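Local coordinates for beta-galactosidase (Geobacillus stearothermophilus, PDB 4OIF), which probably hydrolyses terminal non-reducing beta-D-galactose residues of beta-D-galactosides, as a zinc-binding member of glycoside hydrolase family 42, at residues Phe606-Glu609 with Leu610-Lys613; Pro439-Leu442 with Val443-Arg447; Glu462-Phe465 with Ser466-Lys469; Gln519-Arg522 with Glu523-Met527. All blocks are in the same frame, centred on the assembly; numbering follows the deposited sequence.

Contact 1 (Phe606-Glu609 with Leu610-Lys613); sequences FYQE and LMEK
Leu-610 N reaches back 3.0 Å to Phe-606 O, and Glu-612 N and Lys-613 N bond in the same i-to-i+4 manner to Gln-608 O and Glu-609 O, so the last turns of helix 600-613 are regular. Met-611 N donates to Tyr-607 O (2.9 Å) and only weakly to Gln-608 O. On the inner side the CD1 branch of Leu-610 meets both rings: it lies 3.7 Å from CE2 of Phe-606 and 3.9 Å from CD1 of Tyr-607. Phe-606 CD2 in turn sits over the centre of the Tyr-607 ring. These three side chains pack on strand 496-500, and the Tyr-607 hydroxyl goes to His-445. On another flank, Gln-608 bends at chi2 (61°) and brings OE1 to 3.6 Å from Met-611 SD, the two chains crossing at about a right angle; Arg-452 bonds that same oxygen. Trimming Met-611 to an alanine would probably open a gap against Ile-454 and Leu-616 and take away the sulfur beside the Gln-608 amide. The helix is thus amphipathic, with an apolar side on the sheet, and with Gln-608 and Glu-609 on other flanks reaching Arg-452 and Arg-546.

Contact 2 (Pro439-Leu442 with Val443-Arg447); sequences PQTL and VQHYR
Val-443 and Gln-444 hydrogen-bond back to Pro-439 and Gln-440 in the first turns of helix 438-451. Gln-440 O takes two donors from one residue: Gln-444 N at 2.9 Å and, weakly, Gln-444 NE2 at 3.3 Å. The Gln-444 side chain curls over its own helix to do this, with chi2 at only -28°, and the curl leaves OE1 turned to the next turn. There Arg-447 NH2 donates onto a lone pair of Gln-444 OE1 at 3.3 Å, with the oxygen 4° out of the guanidinium plane; NE adds a weak bond to it. The same guanidinium forms salt bridges to Asp-600 and Asp-298. In the fold, this helix belongs to the crossover joining the parallel neighbours 413-416 and 456-459, with Leu-442 and Tyr-446 leaning on Ile-415 of the first strand, while Phe-305 of helix 296-312, in the TIM barrel, meets Leu-442, Val-443 and, edge-to-face, the ring of Tyr-446, whose hydroxyl bonds Asp-308. Elsewhere around the helix, Thr-441 and His-445 run side by side, Thr-441 CG2 lying 4.0 Å from His-445 CD2. With OG1 beside the backbone N (chi1 -61°), the threonine methyl stands anti to that nitrogen, and OG1 is left for Arg-437 O and a glycerol probably from the crystallisation liquor. Thr-441 O lies in the plane of the His-445 ring at its edge, 3.2 Å from CD2, while Val-443 CG2 rests 3.4 Å from Pro-439 O.

Contact 3 (Glu462-Phe465 with Ser466-Lys469); sequences EHDF and SRYK
Tyr-468 N donates to Phe-465 O at 3.1 Å with a nearly straight N-H...O angle of 160°, although it comes from above the carbonyl plane and not along a lone pair. This bond closes a type I beta turn with Ser-466 and Arg-467 at its corners, in the loop between strands 456-459 and 470-473, which lie on either side of strand 413-416 in the sheet. Just ahead of it, Asp-464 OD1 is placed to accept from Ser-466 N at 2.9 Å, as in an Asx turn. OD1 is modelled too close to the serine hydroxyl, however, so its exact place is doubtful. In the conformer given for Arg-467, its aliphatic part crosses beside Asp-464 CB and CG at about a right angle, with Asp-464 OD2 4.8 Å from Arg-467 NE. A second conformer of the arginine is deposited, so little can be rested on this whole approach. Phe-465 packs on Leu-487 and Phe-490 of helix 481-492, with a cation-pi contact to Arg-486. Tyr-468, like Phe-465, packs on Ile-459; its CG stands anti to the carbonyl carbon (chi1 -54°), which lays the ring back along the turn with its hydroxyl bonded to Asp-457. The edge of the Tyr-468 ring is turned to two backbone oxygens, with CD2 3.5 Å from Phe-465 O and CE2 3.3 Å from Asp-464 O.

Contact 4 (Gln519-Arg522 with Glu523-Met527); sequences QDLR and EMFGM
Glu-523 N bonds to Gln-519 O and Phe-525 N to Leu-521 O, both at 2.9 Å and nearly straight, as does Met-524 N to Asp-520 O: this is the short helix 519-525. Over the first of these bonds lies a side-chain link, weak but straight at 169°, in which Gln-519 NE2 gives a hydrogen to Glu-523 OE2 at 3.3 Å. Both chains are extended and run side by side, with amide and carboxylate nearly perpendicular. With an alanine in place of Glu-523, the Gln-519 amide would probably lose its acceptor and be free to turn. The helix ends in a Schellman motif: Gly-526 has positive phi (61°), Met-527 N returns weakly to Arg-522 O, which Gly-526 N also grips weakly at 2.8 Å, and Gly-526 N has a further weak bond to Glu-523 O. The CA-H of Arg-522 points at Met-527 O, 3.4 Å from its CA, while Gly-526 also has backbone bonds with His-562 and Ala-564. Under the helix, Leu-521 CD2 reaches Met-524 SD at 4.0 Å and Phe-525 CE2 at 4.2 Å. Met-524 and Phe-525 carry on to Leu-497, Met-524 also meeting helix 481-492. Asp-520 OD1, 4.3 Å from Glu-523 OE1, pairs with Lys-488, which probably offsets the repulsion between the carboxylates. The Gln-519 to Glu-523 link is thus soft, whereas straight backbone bonds, the Asp-520 salt bridge and the apolar underside hold more firmly.

Overall arrangement
All four contacts are local and lie within the trimerisation domain, round one mixed sheet. Contact 2 is the most buried, set between that sheet and a helix of the TIM barrel; its polar side chains find acidic partners on helix 296-312 and helix 600-613. Contacts 1 and 4 are partly buried helices that share strands 496-500 and 589-594, with apolar groups inward and glutamines and glutamates outward. Contact 3, also partly buried, has no regular helix or strand and depends on a turn and its aromatic residues. It shares helix 481-492 with contact 4. Contacts 1 and 2 alone touch, through Tyr-607 and His-445, their centres about 17 Å apart.

Contact 1 (Phe606-Glu609 with Leu610-Lys613)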
loop_
_atom_site.group_PDB
_atom_site.type_symbol
_atom_site.label_atom_id
_atom_site.label_comp_id
_atom_site.label_asym_id
_atom_site.label_seq_id
_atom_site.Cartn_x
_atom_site.Cartn_y
_atom_site.Cartn_z
ATOM N N PHE A 606 -38.255 -5.755 -11.587
ATOM C CA PHE A 606 -38.924 -5.143 -10.444
ATOM C C PHE A 606 -39.440 -3.746 -10.795
ATOM O O PHE A 606 -40.641 -3.397 -10.638
ATOM C CB PHE A 606 -37.944 -5.085 -9.254
ATOM C CG PHE A 606 -38.542 -4.524 -7.998
ATOM C CD1 PHE A 606 -39.212 -5.346 -7.106
ATOM C CD2 PHE A 606 -38.453 -3.171 -7.716
ATOM C CE1 PHE A 606 -39.786 -4.819 -5.945
ATOM C CE2 PHE A 606 -39.026 -2.648 -6.570
ATOM C CZ PHE A 606 -39.695 -3.479 -5.684
ATOM N N TYR A 607 -38.509 -2.942 -11.290
ATOM C CA TYR A 607 -38.836 -1.568 -11.608
ATOM C C TYR A 607 -39.664 -1.476 -12.882
ATOM O O TYR A 607 -40.364 -0.495 -13.084
ATOM C CB TYR A 607 -37.568 -0.723 -11.714
ATOM C CG TYR A 607 -37.002 -0.371 -10.356
ATOM C CD1 TYR A 607 -37.766 0.329 -9.429
ATOM C CD2 TYR A 607 -35.718 -0.743 -9.997
ATOM C CE1 TYR A 607 -37.265 0.649 -8.183
ATOM C CE2 TYR A 607 -35.208 -0.429 -8.749
ATOM C CZ TYR A 607 -35.981 0.270 -7.853
ATOM O OH TYR A 607 -35.471 0.586 -6.623
ATOM N N GLN A 608 -39.610 -2.502 -13.725
ATOM C CA GLN A 608 -40.453 -2.516 -14.909
ATOM C C GLN A 608 -41.880 -2.590 -14.449
ATOM O O GLN A 608 -42.753 -1.839 -14.932
ATOM C CB GLN A 608 -40.144 -3.697 -15.822
ATOM C CG GLN A 608 -40.831 -3.591 -17.170
ATOM C CD GLN A 608 -40.382 -2.355 -17.944
ATOM O OE1 GLN A 608 -39.224 -1.934 -17.850
ATOM N NE2 GLN A 608 -41.301 -1.761 -18.703
ATOM N N GLU A 609 -42.109 -3.498 -13.500
ATOM C CA GLU A 609 -43.435 -3.610 -12.904
ATOM C C GLU A 609 -43.861 -2.308 -12.264
ATOM O O GLU A 609 -45.017 -1.900 -12.408
ATOM C CB GLU A 609 -43.488 -4.728 -11.876
ATOM C CG GLU A 609 -43.520 -6.097 -12.499
ATOM C CD GLU A 609 -44.607 -6.951 -11.912
ATOM O OE1 GLU A 609 -45.333 -6.444 -11.029
ATOM O OE2 GLU A 609 -44.728 -8.126 -12.325
ATOM N N LEU A 610 -42.948 -1.646 -11.562
ATOM C CA LEU A 610 -43.347 -0.350 -10.994
ATOM C C LEU A 610 -43.658 0.712 -12.073
ATOM O O LEU A 610 -44.494 1.587 -11.859
ATOM C CB LEU A 610 -42.278 0.172 -10.034
ATOM C CG LEU A 610 -42.375 -0.471 -8.647
ATOM C CD1 LEU A 610 -41.271 0.025 -7.710
ATOM C CD2 LEU A 610 -43.756 -0.224 -8.033
ATOM N N MET A 611 -42.999 0.625 -13.227
ATOM C CA MET A 611 -43.184 1.585 -14.321
ATOM C C MET A 611 -44.535 1.384 -15.000
ATOM O O MET A 611 -45.194 2.341 -15.407
ATOM C CB MET A 611 -42.078 1.449 -15.377
ATOM C CG MET A 611 -40.690 1.965 -15.012
ATOM S SD MET A 611 -39.469 1.295 -16.178
ATOM C CE MET A 611 -37.925 1.780 -15.408
ATOM N N GLU A 612 -44.934 0.129 -15.159
ATOM C CA GLU A 612 -46.254 -0.140 -15.692
ATOM C C GLU A 612 -47.303 0.279 -14.665
ATOM O O GLU A 612 -48.261 0.977 -14.997
ATOM C CB GLU A 612 -46.388 -1.613 -16.068
ATOM C CG GLU A 612 -45.509 -1.992 -17.254
ATOM C CD GLU A 612 -45.388 -3.490 -17.458
ATOM O OE1 GLU A 612 -45.969 -4.253 -16.658
ATOM O OE2 GLU A 612 -44.701 -3.902 -18.419
ATOM N N LYS A 613 -47.090 -0.118 -13.413
ATOM C CA LYS A 613 -48.026 0.181 -12.336
ATOM C C LYS A 613 -48.288 1.679 -12.185
ATOM O O LYS A 613 -49.426 2.099 -12.014
ATOM C CB LYS A 613 -47.504 -0.391 -11.020
ATOM C CG LYS A 613 -48.549 -0.535 -9.929
ATOM C CD LYS A 613 -47.964 -1.266 -8.718
ATOM C CE LYS A 613 -49.053 -1.786 -7.792
ATOM N NZ LYS A 613 -49.990 -0.696 -7.395
#

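Contact 2 (Pro439-Leu442 with Val443-Arg447)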
loop_
_atom_site.group_PDB
_atom_site.type_symbol
_atom_site.label_atom_id
_atom_site.label_comp_id
_atom_site.label_asym_id
_atom_site.label_seq_id
_atom_site.Cartn_x
_atom_site.Cartn_y
_atom_site.Cartn_z
ATOM N N PRO A 439 -23.086 4.967 -3.003
ATOM C CA PRO A 439 -23.452 5.697 -4.221
ATOM C C PRO A 439 -23.578 4.790 -5.449
ATOM O O PRO A 439 -24.533 4.937 -6.239
ATOM C CB PRO A 439 -22.297 6.694 -4.390
ATOM C CG PRO A 439 -21.172 6.110 -3.625
ATOM C CD PRO A 439 -21.801 5.447 -2.460
ATOM N N GLN A 440 -22.645 3.855 -5.590
ATOM C CA GLN A 440 -22.708 2.859 -6.657
ATOM C C GLN A 440 -24.040 2.108 -6.649
ATOM O O GLN A 440 -24.660 1.897 -7.703
ATOM C CB GLN A 440 -21.549 1.866 -6.537
ATOM C CG GLN A 440 -20.161 2.473 -6.774
ATOM C CD GLN A 440 -19.477 2.935 -5.493
ATOM O OE1 GLN A 440 -20.121 3.143 -4.461
ATOM N NE2 GLN A 440 -18.161 3.084 -5.553
ATOM N N THR A 441 -24.474 1.710 -5.457
ATOM C CA THR A 441 -25.739 1.000 -5.278
ATOM C C THR A 441 -26.893 1.854 -5.801
ATOM O O THR A 441 -27.760 1.390 -6.588
ATOM C CB THR A 441 -25.966 0.634 -3.783
ATOM O OG1 THR A 441 -24.915 -0.234 -3.340
ATOM C CG2 THR A 441 -27.301 -0.066 -3.576
ATOM N N LEU A 442 -26.896 3.117 -5.381
ATOM C CA LEU A 442 -27.878 4.038 -5.948
ATOM C C LEU A 442 -27.862 3.995 -7.485
ATOM O O LEU A 442 -28.921 3.867 -8.111
ATOM C CB LEU A 442 -27.639 5.451 -5.465
ATOM C CG LEU A 442 -28.386 5.780 -4.185
ATOM C CD1 LEU A 442 -27.914 4.895 -3.044
ATOM C CD2 LEU A 442 -28.169 7.247 -3.867
ATOM N N VAL A 443 -26.670 4.059 -8.084
ATOM C CA VAL A 443 -26.573 3.969 -9.543
ATOM C C VAL A 443 -27.191 2.655 -10.080
ATOM O O VAL A 443 -27.804 2.632 -11.154
ATOM C CB VAL A 443 -25.111 4.106 -10.007
ATOM C CG1 VAL A 443 -25.008 3.975 -11.507
ATOM C CG2 VAL A 443 -24.558 5.434 -9.577
ATOM N N GLN A 444 -27.051 1.573 -9.321
ATOM C CA GLN A 444 -27.693 0.310 -9.694
ATOM C C GLN A 444 -29.202 0.471 -9.749
ATOM O O GLN A 444 -29.873 -0.127 -10.598
ATOM C CB GLN A 444 -27.346 -0.819 -8.721
ATOM C CG GLN A 444 -25.923 -1.289 -8.820
ATOM C CD GLN A 444 -25.372 -1.067 -10.207
ATOM O OE1 GLN A 444 -25.788 -1.727 -11.169
ATOM N NE2 GLN A 444 -24.440 -0.118 -10.329
ATOM N N HIS A 445 -29.751 1.274 -8.845
ATOM C CA HIS A 445 -31.203 1.431 -8.883
ATOM C C HIS A 445 -31.654 2.430 -9.958
ATOM O O HIS A 445 -32.759 2.340 -10.493
ATOM C CB HIS A 445 -31.704 1.797 -7.493
ATOM C CG HIS A 445 -31.622 0.647 -6.539
ATOM N ND1 HIS A 445 -32.728 -0.066 -6.133
ATOM C CD2 HIS A 445 -30.549 0.031 -5.983
ATOM C CE1 HIS A 445 -32.347 -1.043 -5.331
ATOM N NE2 HIS A 445 -31.030 -1.006 -5.223
ATOM N N TYR A 446 -30.763 3.340 -10.308
ATOM C CA TYR A 446 -30.971 4.257 -11.413
ATOM C C TYR A 446 -31.002 3.525 -12.755
ATOM O O TYR A 446 -31.757 3.896 -13.658
ATOM C CB TYR A 446 -29.849 5.288 -11.378
ATOM C CG TYR A 446 -29.820 6.381 -12.422
ATOM C CD1 TYR A 446 -30.636 7.495 -12.308
ATOM C CD2 TYR A 446 -28.886 6.353 -13.455
ATOM C CE1 TYR A 446 -30.568 8.531 -13.227
ATOM C CE2 TYR A 446 -28.800 7.388 -14.380
ATOM C CZ TYR A 446 -29.646 8.481 -14.260
ATOM O OH TYR A 446 -29.577 9.521 -15.177
ATOM N N ARG A 447 -30.177 2.482 -12.870
ATOM C CA ARG A 447 -29.933 1.815 -14.150
ATOM C C ARG A 447 -31.191 1.501 -14.996
ATOM O O ARG A 447 -31.232 1.860 -16.166
ATOM C CB ARG A 447 -29.129 0.522 -13.935
ATOM C CG ARG A 447 -28.917 -0.264 -15.230
ATOM C CD ARG A 447 -28.388 -1.656 -14.980
ATOM N NE ARG A 447 -27.099 -1.610 -14.304
ATOM C CZ ARG A 447 -25.952 -1.354 -14.926
ATOM N NH1 ARG A 447 -25.943 -1.130 -16.236
ATOM N NH2 ARG A 447 -24.813 -1.324 -14.245
#

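Contact 3 (Glu462-Phe465 with Ser466-Lys469)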
loop_
_atom_site.group_PDB
_atom_site.type_symbol
_atom_site.label_atom_id
_atom_site.label_comp_id
_atom_site.label_asym_id
_atom_site.label_seq_id
_atom_site.Cartn_x
_atom_site.Cartn_y
_atom_site.Cartn_z
ATOM N N GLU A 462 -33.590 17.342 1.850
ATOM C CA GLU A 462 -33.989 18.746 1.727
ATOM C C GLU A 462 -35.021 18.993 0.610
ATOM O O GLU A 462 -35.235 20.136 0.209
ATOM C CB GLU A 462 -32.758 19.635 1.455
ATOM C CG GLU A 462 -31.550 19.389 2.349
ATOM C CD GLU A 462 -31.804 19.755 3.802
ATOM O OE1 GLU A 462 -32.522 20.752 4.066
ATOM O OE2 GLU A 462 -31.279 19.033 4.681
ATOM N N HIS A 463 -35.639 17.936 0.094
ATOM C CA HIS A 463 -36.567 18.057 -1.033
ATOM C C HIS A 463 -37.979 17.650 -0.674
ATOM O O HIS A 463 -38.209 16.871 0.250
ATOM C CB HIS A 463 -36.121 17.196 -2.222
ATOM C CG HIS A 463 -35.064 17.824 -3.068
ATOM N ND1 HIS A 463 -33.747 17.920 -2.667
ATOM C CD2 HIS A 463 -35.123 18.377 -4.301
ATOM C CE1 HIS A 463 -33.043 18.515 -3.613
ATOM N NE2 HIS A 463 -33.853 18.804 -4.615
ATOM N N ASP A 464 -38.916 18.167 -1.452
ATOM C CA ASP A 464 -40.309 17.796 -1.353
ATOM C C ASP A 464 -40.525 16.387 -1.901
ATOM O O ASP A 464 -40.455 16.171 -3.109
ATOM C CB ASP A 464 -41.150 18.808 -2.124
ATOM C CG ASP A 464 -42.629 18.668 -1.863
ATOM O OD1 ASP A 464 -43.081 17.587 -1.422
ATOM O OD2 ASP A 464 -43.343 19.659 -2.125
ATOM N N PHE A 465 -40.790 15.428 -1.022
ATOM C CA PHE A 465 -41.032 14.056 -1.454
ATOM C C PHE A 465 -42.329 13.930 -2.256
ATOM O O PHE A 465 -42.432 13.125 -3.193
ATOM C CB PHE A 465 -41.104 13.111 -0.255
ATOM C CG PHE A 465 -39.822 12.973 0.497
ATOM C CD1 PHE A 465 -38.616 13.334 -0.083
ATOM C CD2 PHE A 465 -39.821 12.476 1.789
ATOM C CE1 PHE A 465 -37.434 13.204 0.612
ATOM C CE2 PHE A 465 -38.638 12.343 2.489
ATOM C CZ PHE A 465 -37.441 12.707 1.895
ATOM N N SER A 466 -43.318 14.733 -1.873
ATOM C CA SER A 466 -44.677 14.572 -2.366
ATOM C C SER A 466 -44.819 14.833 -3.860
ATOM O O SER A 466 -45.839 14.513 -4.453
ATOM C CB SER A 466 -45.604 15.503 -1.601
ATOM O OG SER A 466 -45.208 16.839 -1.824
ATOM N N ARG A 467 -43.789 15.393 -4.478
ATOM C CA ARG A 467 -43.849 15.727 -5.892
ATOM C C ARG A 467 -43.561 14.524 -6.787
ATOM O O ARG A 467 -43.664 14.610 -8.011
ATOM C CB ARG A 467 -42.872 16.860 -6.201
ATOM C CG ARG A 467 -42.967 18.019 -5.225
ATOM C CD ARG A 467 -42.778 19.356 -5.928
ATOM N NE ARG A 467 -43.855 19.637 -6.877
ATOM C CZ ARG A 467 -43.877 20.689 -7.692
ATOM N NH1 ARG A 467 -42.880 21.567 -7.678
ATOM N NH2 ARG A 467 -44.897 20.865 -8.523
ATOM N N TYR A 468 -43.209 13.394 -6.182
ATOM C CA TYR A 468 -42.851 12.202 -6.959
ATOM C C TYR A 468 -43.831 11.052 -6.755
ATOM O O TYR A 468 -44.462 10.941 -5.701
ATOM C CB TYR A 468 -41.429 11.749 -6.604
ATOM C CG TYR A 468 -40.423 12.859 -6.760
ATOM C CD1 TYR A 468 -39.857 13.145 -7.995
ATOM C CD2 TYR A 468 -40.069 13.646 -5.679
ATOM C CE1 TYR A 468 -38.960 14.171 -8.142
ATOM C CE2 TYR A 468 -39.169 14.679 -5.818
ATOM C CZ TYR A 468 -38.618 14.937 -7.049
ATOM O OH TYR A 468 -37.726 15.978 -7.173
ATOM N N LYS A 469 -43.962 10.208 -7.774
ATOM C CA LYS A 469 -44.787 9.006 -7.686
ATOM C C LYS A 469 -44.012 7.892 -7.013
ATOM O O LYS A 469 -44.555 7.093 -6.258
ATOM C CB LYS A 469 -45.222 8.522 -9.067
ATOM C CG LYS A 469 -46.183 9.407 -9.844
ATOM C CD LYS A 469 -46.522 8.689 -11.146
ATOM C CE LYS A 469 -47.633 9.356 -11.927
ATOM N NZ LYS A 469 -47.702 8.723 -13.282
#

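Contact 4 (Gln519-Arg522 with Glu523-Met527)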
loop_
_atom_site.group_PDB
_atom_site.type_symbol
_atom_site.label_atom_id
_atom_site.label_comp_id
_atom_site.label_asym_id
_atom_site.label_seq_id
_atom_site.Cartn_x
_atom_site.Cartn_y
_atom_site.Cartn_z
ATOM N N GLN A 519 -40.956 1.988 14.634
ATOM C CA GLN A 519 -42.383 1.727 14.506
ATOM C C GLN A 519 -42.978 2.162 13.166
ATOM O O GLN A 519 -43.689 1.389 12.513
ATOM C CB GLN A 519 -43.128 2.435 15.644
ATOM C CG GLN A 519 -44.640 2.302 15.581
ATOM C CD GLN A 519 -45.313 2.929 16.781
ATOM O OE1 GLN A 519 -44.647 3.308 17.746
ATOM N NE2 GLN A 519 -46.641 3.042 16.731
ATOM N N ASP A 520 -42.685 3.404 12.780
ATOM C CA ASP A 520 -43.212 3.994 11.555
ATOM C C ASP A 520 -42.825 3.180 10.330
ATOM O O ASP A 520 -43.679 2.860 9.511
ATOM C CB ASP A 520 -42.728 5.432 11.389
ATOM C CG ASP A 520 -43.451 6.413 12.306
ATOM O OD1 ASP A 520 -44.438 6.009 12.954
ATOM O OD2 ASP A 520 -43.037 7.598 12.354
ATOM N N LEU A 521 -41.543 2.831 10.220
ATOM C CA LEU A 521 -41.051 2.024 9.099
ATOM C C LEU A 521 -41.667 0.617 9.099
ATOM O O LEU A 521 -42.045 0.100 8.044
ATOM C CB LEU A 521 -39.517 1.930 9.132
ATOM C CG LEU A 521 -38.753 3.252 9.005
ATOM C CD1 LEU A 521 -37.291 2.986 9.197
ATOM C CD2 LEU A 521 -38.996 3.954 7.663
ATOM N N ARG A 522 -41.759 0.002 10.278
ATOM C CA ARG A 522 -42.366 -1.319 10.400
ATOM C C ARG A 522 -43.784 -1.286 9.843
ATOM O O ARG A 522 -44.166 -2.130 9.025
ATOM C CB ARG A 522 -42.384 -1.805 11.856
ATOM C CG ARG A 522 -43.028 -3.196 11.995
ATOM C CD ARG A 522 -43.243 -3.646 13.449
ATOM N NE ARG A 522 -44.180 -2.781 14.165
ATOM C CZ ARG A 522 -43.859 -2.078 15.248
ATOM N NH1 ARG A 522 -42.633 -2.152 15.738
ATOM N NH2 ARG A 522 -44.758 -1.303 15.840
ATOM N N GLU A 523 -44.547 -0.292 10.285
ATOM C CA GLU A 523 -45.915 -0.107 9.827
ATOM C C GLU A 523 -45.970 0.100 8.323
ATOM O O GLU A 523 -46.756 -0.543 7.628
ATOM C CB GLU A 523 -46.557 1.083 10.541
ATOM C CG GLU A 523 -47.173 0.761 11.889
ATOM C CD GLU A 523 -47.573 2.017 12.655
ATOM O OE1 GLU A 523 -47.533 3.119 12.061
ATOM O OE2 GLU A 523 -47.916 1.904 13.853
ATOM N N MET A 524 -45.139 1.011 7.830
ATOM C CA MET A 524 -45.107 1.344 6.412
ATOM C C MET A 524 -44.889 0.114 5.546
ATOM O O MET A 524 -45.673 -0.163 4.635
ATOM C CB MET A 524 -44.011 2.375 6.132
ATOM C CG MET A 524 -44.306 3.751 6.679
ATOM S SD MET A 524 -42.832 4.775 6.785
ATOM C CE MET A 524 -42.400 4.810 5.045
ATOM N N PHE A 525 -43.824 -0.625 5.844
ATOM C CA PHE A 525 -43.395 -1.735 5.005
ATOM C C PHE A 525 -44.081 -3.051 5.370
ATOM O O PHE A 525 -43.967 -4.034 4.645
ATOM C CB PHE A 525 -41.871 -1.893 5.090
ATOM C CG PHE A 525 -41.112 -0.775 4.433
ATOM C CD1 PHE A 525 -40.789 -0.840 3.077
ATOM C CD2 PHE A 525 -40.735 0.348 5.161
ATOM C CE1 PHE A 525 -40.098 0.196 2.455
ATOM C CE2 PHE A 525 -40.035 1.384 4.550
ATOM C CZ PHE A 525 -39.719 1.311 3.190
ATOM N N GLY A 526 -44.782 -3.074 6.500
ATOM C CA GLY A 526 -45.464 -4.283 6.930
ATOM C C GLY A 526 -44.517 -5.445 7.174
ATOM O O GLY A 526 -44.886 -6.603 7.035
ATOM N N MET A 527 -43.286 -5.121 7.538
ATOM C CA MET A 527 -42.275 -6.114 7.862
ATOM C C MET A 527 -41.175 -5.437 8.682
ATOM O O MET A 527 -41.266 -4.239 8.974
ATOM C CB MET A 527 -41.701 -6.767 6.587
ATOM C CG MET A 527 -41.370 -5.813 5.451
ATOM S SD MET A 527 -39.958 -4.715 5.753
ATOM C CE MET A 527 -38.574 -5.846 5.841
#